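Local atomic coordinates of D-aminopeptidase (Bacillus subtilis, PDB entry 1HI9), a protein that hydrolyses the N-terminal residue of peptides containing D-amino acids, using two zinc ions per subunit inside the central chamber of a self-compartmentalizing homodecamer. Residues E10-L15 against L99-H104; P110-H115 against A152-A157; Y4-M9 against N57-K62; A171-T176 against R192-K197. All coordinates share one frame; numbering follows the deposited sequence.

Interaction 1: residues E10-L15 against L99-H104. With ZN (zinc ion), chain F; ZN (zinc ion), chain G.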
loop_
_atom_site.group_PDB
_atom_site.type_symbol
_atom_site.label_atom_id
_atom_site.label_comp_id
_atom_site.label_asym_id
_atom_site.label_seq_id
_atom_site.Cartn_x
_atom_site.Cartn_y
_atom_site.Cartn_z
ATOM N N GLU A 10 24.156 -18.717 -1.864
ATOM C CA GLU A 10 25.092 -17.668 -1.481
ATOM C C GLU A 10 26.489 -17.821 -2.060
ATOM O O GLU A 10 27.165 -16.830 -2.339
ATOM C CB GLU A 10 25.186 -17.558 0.040
ATOM C CG GLU A 10 23.928 -17.029 0.710
ATOM C CD GLU A 10 22.863 -18.095 0.901
ATOM O OE1 GLU A 10 23.092 -19.246 0.481
ATOM O OE2 GLU A 10 21.799 -17.781 1.477
ATOM N N GLY A 11 26.918 -19.060 -2.241
ATOM C CA GLY A 11 28.235 -19.306 -2.780
ATOM C C GLY A 11 28.286 -19.403 -4.291
ATOM O O GLY A 11 29.356 -19.583 -4.858
ATOM N N ILE A 12 27.142 -19.289 -4.961
ATOM C CA ILE A 12 27.128 -19.362 -6.414
ATOM C C ILE A 12 27.991 -18.241 -6.967
ATOM O O ILE A 12 28.108 -17.159 -6.370
ATOM C CB ILE A 12 25.707 -19.232 -6.973
ATOM C CG1 ILE A 12 24.891 -20.453 -6.568
ATOM C CG2 ILE A 12 25.744 -19.102 -8.480
ATOM C CD1 ILE A 12 25.466 -21.767 -7.039
ATOM N N SER A 13 28.592 -18.498 -8.118
ATOM C CA SER A 13 29.480 -17.513 -8.710
ATOM C C SER A 13 28.766 -16.264 -9.198
ATOM O O SER A 13 27.615 -16.325 -9.611
ATOM C CB SER A 13 30.266 -18.147 -9.849
ATOM O OG SER A 13 29.388 -18.704 -10.792
ATOM N N GLY A 14 29.458 -15.133 -9.121
ATOM C CA GLY A 14 28.895 -13.874 -9.568
ATOM C C GLY A 14 27.941 -13.182 -8.607
ATOM O O GLY A 14 27.704 -11.982 -8.737
ATOM N N LEU A 15 27.392 -13.914 -7.643
ATOM C CA LEU A 15 26.444 -13.323 -6.697
ATOM C C LEU A 15 27.140 -12.628 -5.509
ATOM O O LEU A 15 27.781 -13.270 -4.688
ATOM C CB LEU A 15 25.476 -14.405 -6.195
ATOM C CG LEU A 15 24.969 -15.389 -7.262
ATOM C CD1 LEU A 15 23.843 -16.245 -6.682
ATOM C CD2 LEU A 15 24.483 -14.632 -8.494
ATOM N N LEU A 99 28.641 -33.874 -3.545
ATOM C CA LEU A 99 29.222 -32.651 -4.091
ATOM C C LEU A 99 28.409 -31.455 -3.589
ATOM O O LEU A 99 27.214 -31.349 -3.865
ATOM C CB LEU A 99 29.192 -32.708 -5.620
ATOM C CG LEU A 99 30.095 -31.748 -6.408
ATOM C CD1 LEU A 99 30.036 -32.086 -7.903
ATOM C CD2 LEU A 99 29.658 -30.322 -6.179
ATOM N N PHE A 100 29.056 -30.567 -2.841
ATOM C CA PHE A 100 28.387 -29.378 -2.310
ATOM C C PHE A 100 28.692 -28.206 -3.234
ATOM O O PHE A 100 29.858 -27.874 -3.448
ATOM C CB PHE A 100 28.885 -29.072 -0.891
ATOM C CG PHE A 100 28.554 -30.138 0.123
ATOM C CD1 PHE A 100 29.011 -30.029 1.434
ATOM C CD2 PHE A 100 27.776 -31.233 -0.213
ATOM C CE1 PHE A 100 28.694 -30.994 2.384
ATOM C CE2 PHE A 100 27.457 -32.194 0.732
ATOM C CZ PHE A 100 27.916 -32.074 2.031
ATOM N N LEU A 101 27.644 -27.583 -3.769
ATOM C CA LEU A 101 27.781 -26.465 -4.710
ATOM C C LEU A 101 27.158 -25.176 -4.192
ATOM O O LEU A 101 26.100 -25.194 -3.568
ATOM C CB LEU A 101 27.109 -26.825 -6.037
ATOM C CG LEU A 101 27.803 -26.502 -7.357
ATOM C CD1 LEU A 101 26.828 -26.803 -8.481
ATOM C CD2 LEU A 101 28.251 -25.059 -7.423
ATOM N N GLY A 102 27.810 -24.057 -4.482
ATOM C CA GLY A 102 27.300 -22.775 -4.047
ATOM C C GLY A 102 27.275 -22.605 -2.545
ATOM O O GLY A 102 26.423 -21.892 -2.007
ATOM N N TYR A 103 28.202 -23.266 -1.857
ATOM C CA TYR A 103 28.263 -23.147 -0.412
ATOM C C TYR A 103 28.942 -21.863 0.045
ATOM O O TYR A 103 29.635 -21.184 -0.720
ATOM C CB TYR A 103 28.952 -24.372 0.186
ATOM C CG TYR A 103 27.978 -25.499 0.481
ATOM C CD1 TYR A 103 27.063 -25.927 -0.479
ATOM C CD2 TYR A 103 27.958 -26.116 1.722
ATOM C CE1 TYR A 103 26.145 -26.942 -0.201
ATOM C CE2 TYR A 103 27.048 -27.133 2.009
ATOM C CZ TYR A 103 26.148 -27.538 1.051
ATOM O OH TYR A 103 25.244 -28.522 1.360
ATOM N N HIS A 104 28.725 -21.539 1.312
ATOM C CA HIS A 104 29.268 -20.323 1.911
ATOM C C HIS A 104 29.868 -20.624 3.267
ATOM O O HIS A 104 29.694 -21.709 3.795
ATOM C CB HIS A 104 28.142 -19.290 2.064
ATOM C CG HIS A 104 26.942 -19.831 2.780
ATOM N ND1 HIS A 104 26.898 -19.994 4.147
ATOM C CD2 HIS A 104 25.763 -20.301 2.308
ATOM C CE1 HIS A 104 25.744 -20.537 4.492
ATOM N NE2 HIS A 104 25.037 -20.733 3.392
HETATM ZN ZN ZN F . 23.535 -21.897 3.229
HETATM ZN ZN ZN G . 21.411 -20.538 1.351
HETATM O O HOH W 1 29.658 -22.510 -6.159
HETATM O O HOH W 2 21.590 -21.316 3.770
#
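Glu10 and His104 run alongside each other, each holding one zinc of a two-metal centre. The Glu10 chain bends at chi2 (81°), bringing OE1 to its zinc at 2.3 Å, with OE2 a longer, second contact to the same metal. The same OE1 sits obliquely to the imidazole, 3.4 Å from CD2 of His104, with the carboxylate and ring planes 73° apart. His104 NE2 grips the second zinc at 1.9 Å.

At Gly11 the backbones meet. Its N donates to Gly102 O (2.9 Å), approaching from well above the carbonyl plane, and the bond is markedly bent. Its CA makes a CH...O contact with Tyr103 O (3.1 Å); a CB on Gly11 would collide with that oxygen, so the close approach needs glycine. A water that donates to Gly11 O and accepts weakly from Gly102 N adds a second bridge.

Ile12 follows, its CD1 lying against Gly102 CA at 3.7 Å and near CD2 of Leu101. A side chain on Gly102 would run into this methyl, and the positive phi there also favours glycine. From Ile12 to Leu15 the loop closes in a type II turn. Lys174 NZ bonds to the carbonyl oxygens of Glu10, Ile12 and Leu15.

Asp8 bridges the two metals, with His60 and Glu133 completing their protein ligands. One water lies 2.1 Å from the zinc of His104 and 2.5 Å from that of Glu10; gripped by both cations, it would probably be polarised, as in other two-metal hydrolases.

Interaction 2: residues P110-H115 against A152-A157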
loop_
_atom_site.group_PDB
_atom_site.type_symbol
_atom_site.label_atom_id
_atom_site.label_comp_id
_atom_site.label_asym_id
_atom_site.label_seq_id
_atom_site.Cartn_x
_atom_site.Cartn_y
_atom_site.Cartn_z
ATOM N N PRO A 110 34.718 -14.831 8.410
ATOM C CA PRO A 110 34.874 -14.089 7.154
ATOM C C PRO A 110 34.243 -14.890 6.019
ATOM O O PRO A 110 34.253 -16.114 6.053
ATOM C CB PRO A 110 36.389 -13.993 7.001
ATOM C CG PRO A 110 36.873 -13.991 8.420
ATOM C CD PRO A 110 36.032 -15.066 9.040
ATOM N N GLY A 111 33.711 -14.201 5.015
ATOM C CA GLY A 111 33.075 -14.889 3.905
ATOM C C GLY A 111 31.798 -14.184 3.484
ATOM O O GLY A 111 31.014 -13.719 4.320
ATOM N N VAL A 112 31.597 -14.086 2.176
ATOM C CA VAL A 112 30.411 -13.440 1.642
ATOM C C VAL A 112 29.138 -14.144 2.129
ATOM O O VAL A 112 29.056 -15.373 2.122
ATOM C CB VAL A 112 30.445 -13.426 0.098
ATOM C CG1 VAL A 112 30.479 -14.846 -0.430
ATOM C CG2 VAL A 112 29.246 -12.660 -0.442
ATOM N N MET A 113 28.161 -13.351 2.567
ATOM C CA MET A 113 26.880 -13.855 3.061
ATOM C C MET A 113 27.006 -14.997 4.059
ATOM O O MET A 113 26.219 -15.935 4.042
ATOM C CB MET A 113 26.005 -14.282 1.883
ATOM C CG MET A 113 25.713 -13.132 0.927
ATOM S SD MET A 113 24.645 -13.599 -0.484
ATOM C CE MET A 113 23.131 -13.366 0.277
ATOM N N SER A 114 27.999 -14.903 4.936
ATOM C CA SER A 114 28.229 -15.934 5.944
ATOM C C SER A 114 27.050 -16.077 6.918
ATOM O O SER A 114 26.488 -15.088 7.394
ATOM C CB SER A 114 29.495 -15.612 6.739
ATOM O OG SER A 114 29.345 -14.393 7.439
ATOM N N HIS A 115 26.686 -17.324 7.201
ATOM C CA HIS A 115 25.608 -17.636 8.140
ATOM C C HIS A 115 25.482 -19.147 8.221
ATOM O O HIS A 115 26.174 -19.854 7.498
ATOM C CB HIS A 115 24.277 -17.037 7.682
ATOM C CG HIS A 115 23.740 -17.662 6.434
ATOM N ND1 HIS A 115 24.254 -17.386 5.184
ATOM C CD2 HIS A 115 22.770 -18.585 6.245
ATOM C CE1 HIS A 115 23.621 -18.109 4.280
ATOM N NE2 HIS A 115 22.714 -18.845 4.897
ATOM N N ALA A 152 32.184 -26.446 -3.650
ATOM C CA ALA A 152 32.380 -25.226 -4.422
ATOM C C ALA A 152 31.659 -24.060 -3.764
ATOM O O ALA A 152 30.609 -24.228 -3.140
ATOM C CB ALA A 152 31.874 -25.413 -5.836
ATOM N N GLY A 153 32.234 -22.874 -3.908
ATOM C CA GLY A 153 31.653 -21.682 -3.321
ATOM C C GLY A 153 32.706 -20.595 -3.355
ATOM O O GLY A 153 33.503 -20.537 -4.293
ATOM N N ASP A 154 32.721 -19.724 -2.352
ATOM C CA ASP A 154 33.725 -18.671 -2.309
ATOM C C ASP A 154 35.018 -19.248 -1.722
ATOM O O ASP A 154 35.059 -20.407 -1.316
ATOM C CB ASP A 154 33.241 -17.494 -1.455
ATOM C CG ASP A 154 33.257 -17.803 0.045
ATOM O OD1 ASP A 154 32.795 -18.886 0.448
ATOM O OD2 ASP A 154 33.722 -16.951 0.808
ATOM N N ASP A 155 36.067 -18.435 -1.681
ATOM C CA ASP A 155 37.345 -18.878 -1.156
ATOM C C ASP A 155 37.253 -19.265 0.307
ATOM O O ASP A 155 37.941 -20.182 0.726
ATOM C CB ASP A 155 38.400 -17.786 -1.346
ATOM C CG ASP A 155 38.084 -16.507 -0.559
ATOM O OD1 ASP A 155 36.948 -15.980 -0.682
ATOM O OD2 ASP A 155 38.990 -16.036 0.168
ATOM N N ARG A 156 36.408 -18.587 1.085
ATOM C CA ARG A 156 36.287 -18.920 2.508
ATOM C C ARG A 156 35.593 -20.256 2.763
ATOM O O ARG A 156 35.925 -20.964 3.720
ATOM C CB ARG A 156 35.541 -17.822 3.276
ATOM C CG ARG A 156 36.166 -16.437 3.204
ATOM C CD ARG A 156 37.687 -16.407 3.364
ATOM N NE ARG A 156 38.166 -16.880 4.646
ATOM C CZ ARG A 156 39.129 -16.333 5.380
ATOM N NH1 ARG A 156 39.775 -15.233 4.995
ATOM N NH2 ARG A 156 39.451 -16.925 6.517
ATOM N N ALA A 157 34.622 -20.596 1.922
ATOM C CA ALA A 157 33.909 -21.861 2.075
ATOM C C ALA A 157 34.864 -22.980 1.712
ATOM O O ALA A 157 34.846 -24.049 2.320
ATOM C CB ALA A 157 32.685 -21.899 1.164
#
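Gly111 passes the first turn of helix 155-162 with its CA 5.3 Å from that of Arg156, and no hydrogen bond joins the two segments directly. Gly111 adopts phi 139°, psi 138°, where a CB would be jammed against the preceding carbonyl oxygen and would also press on CB of Arg156. Arg156 CG lies 3.4 Å from Pro110 O.

Farther out, the Arg156 chain bends at chi2 and chi3, curling the guanidinium until one face lies over Pro110, whose CB is 4.0 Å from CZ. Val112 and Asp154 pass each other running opposite ways, CG1 of the valine 4.0 Å from CB of the aspartate.

Asp154 is the N-cap of the helix that follows parallel strand 148-152. Its OD1 accepts from Ala157 N at 2.9 Å, met from above the carboxylate plane, and OD2 accepts weakly from Arg156 N. Thr176 OG1 is hydrogen-bonded to both Asp154 OD2 and Val112 N, linking cap and loop indirectly. With an alanine in place of Asp154, the Ala157 amide would probably lose its side-chain acceptor and Thr176 OG1 its carboxylate partner.

Beyond Val112 the loop carries His115, the active-site nucleophile. Its ring stacks on His104 and meets Phe273 of a neighbouring subunit edge-to-face, while ND1 donates to Met113 O at 2.7 Å, the oxygen lying in the imidazole plane.

Interaction 3: residues Y4-M9 against N57-K62. With ZN (zinc ion), chain G; ZN (zinc ion), chain F.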
loop_
_atom_site.group_PDB
_atom_site.type_symbol
_atom_site.label_atom_id
_atom_site.label_comp_id
_atom_site.label_asym_id
_atom_site.label_seq_id
_atom_site.Cartn_x
_atom_site.Cartn_y
_atom_site.Cartn_z
ATOM N N TYR A 4 25.646 -37.538 -5.400
ATOM C CA TYR A 4 24.683 -36.676 -4.724
ATOM C C TYR A 4 25.140 -35.227 -4.758
ATOM O O TYR A 4 26.300 -34.926 -4.469
ATOM C CB TYR A 4 24.524 -37.077 -3.264
ATOM C CG TYR A 4 23.492 -36.243 -2.528
ATOM C CD1 TYR A 4 22.125 -36.525 -2.648
ATOM C CD2 TYR A 4 23.877 -35.165 -1.726
ATOM C CE1 TYR A 4 21.165 -35.756 -1.985
ATOM C CE2 TYR A 4 22.926 -34.388 -1.061
ATOM C CZ TYR A 4 21.576 -34.690 -1.191
ATOM O OH TYR A 4 20.635 -33.952 -0.506
ATOM N N MET A 5 24.215 -34.326 -5.080
ATOM C CA MET A 5 24.530 -32.903 -5.142
ATOM C C MET A 5 23.622 -32.045 -4.270
ATOM O O MET A 5 22.401 -32.143 -4.330
ATOM C CB MET A 5 24.448 -32.394 -6.582
ATOM C CG MET A 5 25.729 -32.537 -7.373
ATOM S SD MET A 5 25.605 -31.840 -9.038
ATOM C CE MET A 5 25.450 -30.110 -8.689
ATOM N N SER A 6 24.239 -31.207 -3.448
ATOM C CA SER A 6 23.507 -30.291 -2.590
ATOM C C SER A 6 23.883 -28.922 -3.116
ATOM O O SER A 6 25.059 -28.552 -3.101
ATOM C CB SER A 6 23.945 -30.427 -1.138
ATOM O OG SER A 6 23.308 -29.451 -0.332
ATOM N N VAL A 7 22.894 -28.171 -3.593
ATOM C CA VAL A 7 23.171 -26.851 -4.139
ATOM C C VAL A 7 22.562 -25.697 -3.348
ATOM O O VAL A 7 21.341 -25.584 -3.235
ATOM C CB VAL A 7 22.676 -26.731 -5.602
ATOM C CG1 VAL A 7 23.243 -25.465 -6.235
ATOM C CG2 VAL A 7 23.084 -27.960 -6.397
ATOM N N ASP A 8 23.432 -24.843 -2.812
ATOM C CA ASP A 8 23.015 -23.664 -2.065
ATOM C C ASP A 8 23.164 -22.482 -3.028
ATOM O O ASP A 8 23.590 -22.664 -4.172
ATOM C CB ASP A 8 23.916 -23.466 -0.841
ATOM C CG ASP A 8 23.192 -22.816 0.319
ATOM O OD1 ASP A 8 22.042 -22.370 0.140
ATOM O OD2 ASP A 8 23.775 -22.746 1.417
ATOM N N MET A 9 22.833 -21.276 -2.575
ATOM C CA MET A 9 22.920 -20.099 -3.452
ATOM C C MET A 9 23.969 -19.039 -3.143
ATOM O O MET A 9 24.574 -18.495 -4.061
ATOM C CB MET A 9 21.572 -19.384 -3.503
ATOM C CG MET A 9 20.823 -19.564 -4.796
ATOM S SD MET A 9 19.424 -18.477 -4.887
ATOM C CE MET A 9 19.747 -17.638 -6.399
ATOM N N ASN A 57 19.730 -31.837 -5.129
ATOM C CA ASN A 57 18.856 -31.336 -4.072
ATOM C C ASN A 57 19.021 -29.825 -3.891
ATOM O O ASN A 57 20.094 -29.345 -3.509
ATOM C CB ASN A 57 19.178 -32.041 -2.750
ATOM C CG ASN A 57 18.228 -31.654 -1.629
ATOM O OD1 ASN A 57 18.618 -31.578 -0.462
ATOM N ND2 ASN A 57 16.979 -31.418 -1.973
ATOM N N ASP A 58 17.958 -29.079 -4.170
ATOM C CA ASP A 58 17.974 -27.629 -4.016
ATOM C C ASP A 58 18.050 -27.425 -2.513
ATOM O O ASP A 58 17.132 -27.821 -1.787
ATOM C CB ASP A 58 16.673 -27.031 -4.561
ATOM C CG ASP A 58 16.735 -25.525 -4.708
ATOM O OD1 ASP A 58 17.273 -24.862 -3.793
ATOM O OD2 ASP A 58 16.228 -25.006 -5.729
ATOM N N SER A 59 19.131 -26.804 -2.043
ATOM C CA SER A 59 19.322 -26.609 -0.601
ATOM C C SER A 59 19.274 -25.179 -0.095
ATOM O O SER A 59 19.823 -24.887 0.960
ATOM C CB SER A 59 20.654 -27.230 -0.179
ATOM O OG SER A 59 20.731 -28.572 -0.606
ATOM N N HIS A 60 18.597 -24.298 -0.816
ATOM C CA HIS A 60 18.543 -22.906 -0.406
ATOM C C HIS A 60 17.144 -22.382 -0.084
ATOM O O HIS A 60 16.216 -22.551 -0.872
ATOM C CB HIS A 60 19.169 -22.057 -1.514
ATOM C CG HIS A 60 19.003 -20.582 -1.319
ATOM N ND1 HIS A 60 19.610 -19.897 -0.289
ATOM C CD2 HIS A 60 18.295 -19.662 -2.016
ATOM C CE1 HIS A 60 19.288 -18.619 -0.362
ATOM N NE2 HIS A 60 18.491 -18.449 -1.402
ATOM N N SER A 61 17.004 -21.746 1.076
ATOM C CA SER A 61 15.735 -21.143 1.476
ATOM C C SER A 61 14.507 -22.044 1.245
ATOM O O SER A 61 14.375 -23.088 1.890
ATOM C CB SER A 61 15.581 -19.811 0.727
ATOM O OG SER A 61 14.482 -19.045 1.198
ATOM N N LYS A 62 13.611 -21.641 0.339
ATOM C CA LYS A 62 12.410 -22.426 0.044
ATOM C C LYS A 62 12.730 -23.583 -0.881
ATOM O O LYS A 62 11.850 -24.358 -1.242
ATOM C CB LYS A 62 11.312 -21.557 -0.588
ATOM C CG LYS A 62 10.853 -20.444 0.313
ATOM C CD LYS A 62 10.377 -20.991 1.647
ATOM C CE LYS A 62 10.382 -19.900 2.715
ATOM N NZ LYS A 62 9.922 -20.407 4.037
HETATM ZN ZN ZN G . 21.411 -20.538 1.351
HETATM ZN ZN ZN F . 23.535 -21.897 3.229
HETATM O O HOH W 2 21.590 -21.316 3.770
#
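The His60 imidazole lies between Met9 CB on one face, 3.6 Å from the ring centroid and nearly on its normal, and Ser61 CB on the other. Met9 SD comes in more obliquely, 3.3 Å from CD2. At the ring edge a zinc lies in plane, bound by ND1 at 2.5 Å, and NE2 is hydrogen-bonded to Val21 O. His60 CG is anti to the backbone N (chi1 172°), which directs the ring toward that metal. A glycine in place of Met9 removes both CB and sulfur, and would probably uncover the ring face opposite Ser61, leaving the tilt of the imidazole to depend more on its zinc and Val21 bonds.

Asp8 crosses His60 at about a right angle and divides its carboxylate between metals: OD1 binds the zinc of His60, and OD2 binds the other zinc at 2.0 Å.

Behind the site the strands run parallel, Ser6 paired with Asn57 and Val7 with Asp58. Asn57 N donates to Met5 O (2.8 Å) and Val7 N to Asn57 O (3.0 Å), both nearly straight; Ser59 N continues the ladder to Val7 O. On the Ser6 face, Ser6 OG and Ser59 OG share a hydrogen bond of 2.7 Å, and Ser6 OG is also bonded to Tyr103 OH and Met87 O. Tyr4 OH packs 3.3 Å from Asn57 CB and is hydrogen-bonded to Glu89 O.

Asp8 and His60 thus follow the C-terminal ends of neighbouring parallel strands 2-7 and 53-58, a placement characteristic of active sites in alpha/beta folds, here the two-zinc centre of an M55 peptidase.

Interaction 4: residues A171-T176 against R192-K197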
loop_
_atom_site.group_PDB
_atom_site.type_symbol
_atom_site.label_atom_id
_atom_site.label_comp_id
_atom_site.label_asym_id
_atom_site.label_seq_id
_atom_site.Cartn_x
_atom_site.Cartn_y
_atom_site.Cartn_z
ATOM N N ALA A 171 36.502 -25.676 -5.113
ATOM C CA ALA A 171 36.455 -24.797 -6.271
ATOM C C ALA A 171 35.969 -23.425 -5.828
ATOM O O ALA A 171 34.791 -23.237 -5.529
ATOM C CB ALA A 171 35.522 -25.376 -7.324
ATOM N N ALA A 172 36.893 -22.471 -5.784
ATOM C CA ALA A 172 36.580 -21.114 -5.369
ATOM C C ALA A 172 36.160 -20.283 -6.567
ATOM O O ALA A 172 36.990 -19.677 -7.237
ATOM C CB ALA A 172 37.799 -20.479 -4.681
ATOM N N VAL A 173 34.861 -20.232 -6.825
ATOM C CA VAL A 173 34.367 -19.489 -7.976
ATOM C C VAL A 173 34.434 -17.981 -7.789
ATOM O O VAL A 173 34.264 -17.223 -8.740
ATOM C CB VAL A 173 32.922 -19.911 -8.305
ATOM C CG1 VAL A 173 32.892 -21.390 -8.671
ATOM C CG2 VAL A 173 32.010 -19.655 -7.100
ATOM N N LYS A 174 34.671 -17.538 -6.561
ATOM C CA LYS A 174 34.775 -16.110 -6.306
ATOM C C LYS A 174 35.575 -15.846 -5.031
ATOM O O LYS A 174 35.683 -16.716 -4.172
ATOM C CB LYS A 174 33.373 -15.485 -6.200
ATOM C CG LYS A 174 32.462 -16.140 -5.167
ATOM C CD LYS A 174 31.074 -15.532 -5.191
ATOM C CE LYS A 174 30.124 -16.288 -4.265
ATOM N NZ LYS A 174 28.717 -15.752 -4.298
ATOM N N GLN A 175 36.135 -14.644 -4.926
ATOM C CA GLN A 175 36.925 -14.247 -3.768
ATOM C C GLN A 175 36.141 -13.280 -2.891
ATOM O O GLN A 175 35.598 -12.286 -3.379
ATOM C CB GLN A 175 38.216 -13.556 -4.208
ATOM C CG GLN A 175 39.134 -14.405 -5.053
ATOM C CD GLN A 175 39.723 -15.566 -4.285
ATOM O OE1 GLN A 175 40.288 -15.382 -3.203
ATOM N NE2 GLN A 175 39.614 -16.769 -4.845
ATOM N N THR A 176 36.091 -13.567 -1.592
ATOM C CA THR A 176 35.368 -12.719 -0.650
ATOM C C THR A 176 36.148 -11.452 -0.288
ATOM O O THR A 176 37.327 -11.520 0.039
ATOM C CB THR A 176 35.062 -13.497 0.646
ATOM O OG1 THR A 176 34.032 -14.459 0.394
ATOM C CG2 THR A 176 34.635 -12.545 1.757
ATOM N N ARG A 192 34.608 -23.444 -16.411
ATOM C CA ARG A 192 35.775 -24.278 -16.655
ATOM C C ARG A 192 36.291 -24.779 -15.317
ATOM O O ARG A 192 36.508 -25.977 -15.136
ATOM C CB ARG A 192 36.871 -23.479 -17.353
ATOM C CG ARG A 192 36.468 -22.893 -18.683
ATOM C CD ARG A 192 37.645 -22.109 -19.236
ATOM N NE ARG A 192 37.180 -21.136 -20.190
ATOM C CZ ARG A 192 37.350 -19.816 -20.208
ATOM N NH1 ARG A 192 38.027 -19.132 -19.292
ATOM N NH2 ARG A 192 36.785 -19.176 -21.212
ATOM N N LEU A 193 36.472 -23.852 -14.379
ATOM C CA LEU A 193 36.953 -24.200 -13.054
ATOM C C LEU A 193 36.126 -25.340 -12.468
ATOM O O LEU A 193 36.674 -26.345 -12.011
ATOM C CB LEU A 193 36.891 -22.984 -12.129
ATOM C CG LEU A 193 37.367 -23.245 -10.686
ATOM C CD1 LEU A 193 38.802 -23.778 -10.707
ATOM C CD2 LEU A 193 37.289 -21.966 -9.868
ATOM N N LEU A 194 34.808 -25.186 -12.492
ATOM C CA LEU A 194 33.916 -26.209 -11.951
ATOM C C LEU A 194 34.051 -27.517 -12.723
ATOM O O LEU A 194 34.066 -28.596 -12.130
ATOM C CB LEU A 194 32.465 -25.715 -11.990
ATOM C CG LEU A 194 32.142 -24.538 -11.048
ATOM C CD1 LEU A 194 30.782 -23.939 -11.376
ATOM C CD2 LEU A 194 32.178 -25.030 -9.615
ATOM N N THR A 195 34.152 -27.414 -14.047
ATOM C CA THR A 195 34.300 -28.587 -14.899
ATOM C C THR A 195 35.567 -29.372 -14.553
ATOM O O THR A 195 35.515 -30.585 -14.333
ATOM C CB THR A 195 34.354 -28.189 -16.382
ATOM O OG1 THR A 195 33.133 -27.533 -16.732
ATOM C CG2 THR A 195 34.528 -29.429 -17.262
ATOM N N GLU A 196 36.700 -28.674 -14.505
ATOM C CA GLU A 196 37.978 -29.303 -14.179
ATOM C C GLU A 196 37.950 -29.882 -12.767
ATOM O O GLU A 196 38.284 -31.047 -12.558
ATOM C CB GLU A 196 39.118 -28.286 -14.276
ATOM C CG GLU A 196 39.131 -27.474 -15.562
ATOM C CD GLU A 196 40.212 -26.394 -15.568
ATOM O OE1 GLU A 196 40.387 -25.719 -14.521
ATOM O OE2 GLU A 196 40.875 -26.212 -16.619
ATOM N N LYS A 197 37.538 -29.064 -11.804
ATOM C CA LYS A 197 37.480 -29.498 -10.419
ATOM C C LYS A 197 36.567 -30.702 -10.209
ATOM O O LYS A 197 36.880 -31.598 -9.429
ATOM C CB LYS A 197 37.030 -28.338 -9.537
ATOM C CG LYS A 197 38.052 -27.226 -9.429
ATOM C CD LYS A 197 39.234 -27.627 -8.555
ATOM C CE LYS A 197 40.183 -26.452 -8.370
ATOM N NZ LYS A 197 41.254 -26.751 -7.376
#
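Ala171 and Val173 of strand 169-176 meet Leu193, Leu194 and Lys197 of helix 187-203 in plain alpha/beta packing of a helix against the mixed sheet. The axes of 171-173 and 192-197 run almost antiparallel, at 173°, and approach to 8.6 Å. No hydrogen bond joins them; the contact is one of carbon surfaces.

Leu194 shows how the helix reaches inward. From CB the chain leaves with CG anti to the carbonyl carbon (chi1 -67°), turning it toward the strand. CG then meets CG1 of Val173 at 4.0 Å, the two side chains crossing obliquely. At the tip, CD2 settles between two neighbours, 3.8 Å from Val173 CG1 and 4.1 Å from Ala171 CB. The same leucine also touches Met150 and Ala152 of the adjoining strand and Glu38 of helix 28-48, so it is buried among sheet and helices.

One turn along, Lys197 lays its aliphatic part over Ala171, CG 3.8 Å from CB of the alanine, while its NZ makes a weak hydrogen bond with Thr170 O. Ala172 points its CB away from the helix, yet its backbone takes part: CD2 of Leu193 rests 3.5 Å from Ala172 O.

How the interactions relate
From the N terminus, the first strand opens interaction 3, which closes across helix 28-48 when strand 53-58 pairs beside it. Interaction 1 opens at the next residue and closes at 99-104, so the two cross, and both supply ligands to the same pair of zincs. Strand 2-7 thereby has neighbours on either side, 53-58 and 97-103. Interactions 2 and 4 follow in series, none nesting in another. Interaction 2 ties the loop bearing His115 to the start of helix 155-162; interaction 4 packs helix 187-203 on strand 169-176. Segment 171-176 also ties interaction 4 to interactions 1 and 2, in the latter case partly through Thr176 N and Asp155 OD1.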